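Local coordinates for nitrogen regulatory protein P-II (Thiomonas intermedia, PDB 5D4N), which binds adenine nucleotides and bicarbonate as a carboxysome-associated PII-like signalling protein, and probably regulates the activity of partner proteins, at residues 68-72 against 73-77. Numbering follows the deposited sequence.
With AMP (adenosine monophosphate), chain F.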
loop_
_atom_site.group_PDB
_atom_site.type_symbol
_atom_site.label_atom_id
_atom_site.label_comp_id
_atom_site.label_asym_id
_atom_site.label_seq_id
_atom_site.Cartn_x
_atom_site.Cartn_y
_atom_site.Cartn_z
ATOM N N ALA A 68 -2.902 -5.288 6.942
ATOM C CA ALA A 68 -2.899 -5.672 8.331
ATOM C C ALA A 68 -1.522 -5.574 8.938
ATOM O O ALA A 68 -0.633 -6.326 8.534
ATOM C CB ALA A 68 -3.450 -7.097 8.472
ATOM N N ALA A 69 -1.330 -4.623 9.889
ATOM C CA ALA A 69 -0.068 -4.514 10.620
ATOM C C ALA A 69 -0.124 -5.533 11.737
ATOM O O ALA A 69 -1.062 -5.544 12.548
ATOM C CB ALA A 69 0.099 -3.104 11.208
ATOM N N VAL A 70 0.888 -6.408 11.768
ATOM C CA VAL A 70 0.945 -7.508 12.731
ATOM C C VAL A 70 2.341 -7.671 13.307
ATOM O O VAL A 70 3.327 -7.430 12.613
ATOM C CB VAL A 70 0.486 -8.833 12.063
ATOM C CG1 VAL A 70 -0.904 -8.703 11.465
ATOM C CG2 VAL A 70 1.458 -9.340 10.984
ATOM N N PRO A 71 2.443 -8.174 14.549
ATOM C CA PRO A 71 3.768 -8.518 15.085
ATOM C C PRO A 71 4.358 -9.653 14.230
ATOM O O PRO A 71 3.602 -10.475 13.692
ATOM C CB PRO A 71 3.454 -9.044 16.497
ATOM C CG PRO A 71 2.056 -8.629 16.787
ATOM C CD PRO A 71 1.359 -8.553 15.484
ATOM N N GLU A 72 5.698 -9.730 14.102
ATOM C CA GLU A 72 6.335 -10.761 13.293
ATOM C C GLU A 72 5.886 -12.191 13.667
ATOM O O GLU A 72 5.735 -13.026 12.772
ATOM C CB GLU A 72 7.869 -10.632 13.317
ATOM C CG GLU A 72 8.553 -11.577 12.329
ATOM C CD GLU A 72 10.068 -11.569 12.242
ATOM O OE1 GLU A 72 10.710 -10.709 12.887
ATOM O OE2 GLU A 72 10.613 -12.421 11.502
ATOM N N GLU A 73 5.659 -12.461 14.980
ATOM C CA GLU A 73 5.241 -13.794 15.435
ATOM C C GLU A 73 3.903 -14.283 14.852
ATOM O O GLU A 73 3.635 -15.489 14.865
ATOM C CB GLU A 73 5.283 -13.917 16.968
ATOM C CG GLU A 73 4.453 -12.892 17.729
ATOM C CD GLU A 73 5.141 -11.598 18.130
ATOM O OE1 GLU A 73 6.014 -11.110 17.370
ATOM O OE2 GLU A 73 4.702 -11.010 19.146
ATOM N N LEU A 74 3.067 -13.361 14.342
ATOM C CA LEU A 74 1.787 -13.765 13.758
ATOM C C LEU A 74 1.887 -14.080 12.274
ATOM O O LEU A 74 0.964 -14.689 11.725
ATOM C CB LEU A 74 0.705 -12.700 14.002
ATOM C CG LEU A 74 0.251 -12.395 15.433
ATOM C CD1 LEU A 74 -1.018 -11.551 15.407
ATOM C CD2 LEU A 74 0.085 -13.669 16.302
ATOM N N VAL A 75 3.003 -13.695 11.618
ATOM C CA VAL A 75 3.174 -13.894 10.181
ATOM C C VAL A 75 3.069 -15.375 9.759
ATOM O O VAL A 75 2.226 -15.690 8.920
ATOM C CB VAL A 75 4.380 -13.131 9.571
ATOM C CG1 VAL A 75 4.549 -13.443 8.105
ATOM C CG2 VAL A 75 4.233 -11.630 9.775
ATOM N N GLY A 76 3.894 -16.246 10.362
ATOM C CA GLY A 76 3.904 -17.682 10.085
ATOM C C GLY A 76 2.535 -18.322 10.227
ATOM O O GLY A 76 2.017 -18.868 9.247
ATOM N N PRO A 77 1.872 -18.177 11.407
ATOM C CA PRO A 77 0.525 -18.766 11.577
ATOM C C PRO A 77 -0.512 -18.246 10.577
ATOM O O PRO A 77 -1.333 -19.029 10.065
ATOM C CB PRO A 77 0.166 -18.406 13.020
ATOM C CG PRO A 77 1.506 -18.263 13.720
ATOM C CD PRO A 77 2.360 -17.591 12.678
HETATM P P AMP F . -7.925 2.425 16.058
HETATM O O1P AMP F . -7.548 1.159 16.816
HETATM O O2P AMP F . -9.311 2.871 16.486
HETATM O O3P AMP F . -6.898 3.501 16.113
HETATM O "O5'" AMP F . -8.129 1.979 14.522
HETATM C "C5'" AMP F . -8.574 2.957 13.554
HETATM C "C4'" AMP F . -8.333 2.406 12.172
HETATM O "O4'" AMP F . -6.924 2.238 11.954
HETATM C "C3'" AMP F . -8.914 1.015 11.936
HETATM O "O3'" AMP F . -10.312 1.055 11.680
HETATM C "C2'" AMP F . -8.086 0.557 10.728
HETATM O "O2'" AMP F . -8.596 1.177 9.553
HETATM C "C1'" AMP F . -6.699 1.132 11.087
HETATM N N9 AMP F . -5.867 0.169 11.803
HETATM C C8 AMP F . -5.772 -0.016 13.162
HETATM N N7 AMP F . -4.997 -1.013 13.511
HETATM C C5 AMP F . -4.574 -1.537 12.297
HETATM C C6 AMP F . -3.739 -2.624 11.973
HETATM N N6 AMP F . -3.165 -3.416 12.897
HETATM N N1 AMP F . -3.495 -2.856 10.659
HETATM C C2 AMP F . -4.067 -2.067 9.738
HETATM N N3 AMP F . -4.904 -1.037 9.925
HETATM C C4 AMP F . -5.098 -0.811 11.237
HETATM O O HOH W 1 6.098 -15.675 11.954
#
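Leu74 and Val75 each donate a backbone hydrogen bond three residues back, Leu74 N to Pro71 O (3.0 Å) and Val75 N to Glu72 O (3.0 Å), turning the chain out of strand 63-70 into helix 72-88. One turn on, a water takes the place of a direct bond: it donates to Glu72 O and accepts from Gly76 N, 2.8 Å from each, and Pro77 brings no N-H to the helix.

Apolar side chains fill the inside of the bend. Val70 CG2, set between the backbone N and the carbonyl carbon, meets Val75 CG2 at 3.8 Å, the two side chains crossing at about a right angle. Glu73 and Leu74 both touch the Pro71 ring. Leu74 lays CD1 against Pro71 CD (3.8 Å), whereas Glu73, with CG between N and C (chi1 57°) and the chain bent beyond it, folds its carboxylate back over Pro71 CB, OE1 being 3.4 Å away; its OE1 also makes a long, weak ion pair with Arg107. Val33 packs on Val70 and Leu74, while Val75 reaches Leu6 of the third subunit.

Just before the bend, Ala69 reads the adenine edge of AMP through its backbone: its N donates to AMP N1 (2.9 Å, 174°) and its O accepts from AMP N6. Ser47 and Gly91 of the second subunit also bond AMP, which thus lies between two subunits. Strand 63-70, between strands 36-46 and 7-17 of the antiparallel sheet, here turns into helix 72-88, which leads on to strand 92-100: the second beta-alpha-beta unit of the ferredoxin-like PII fold.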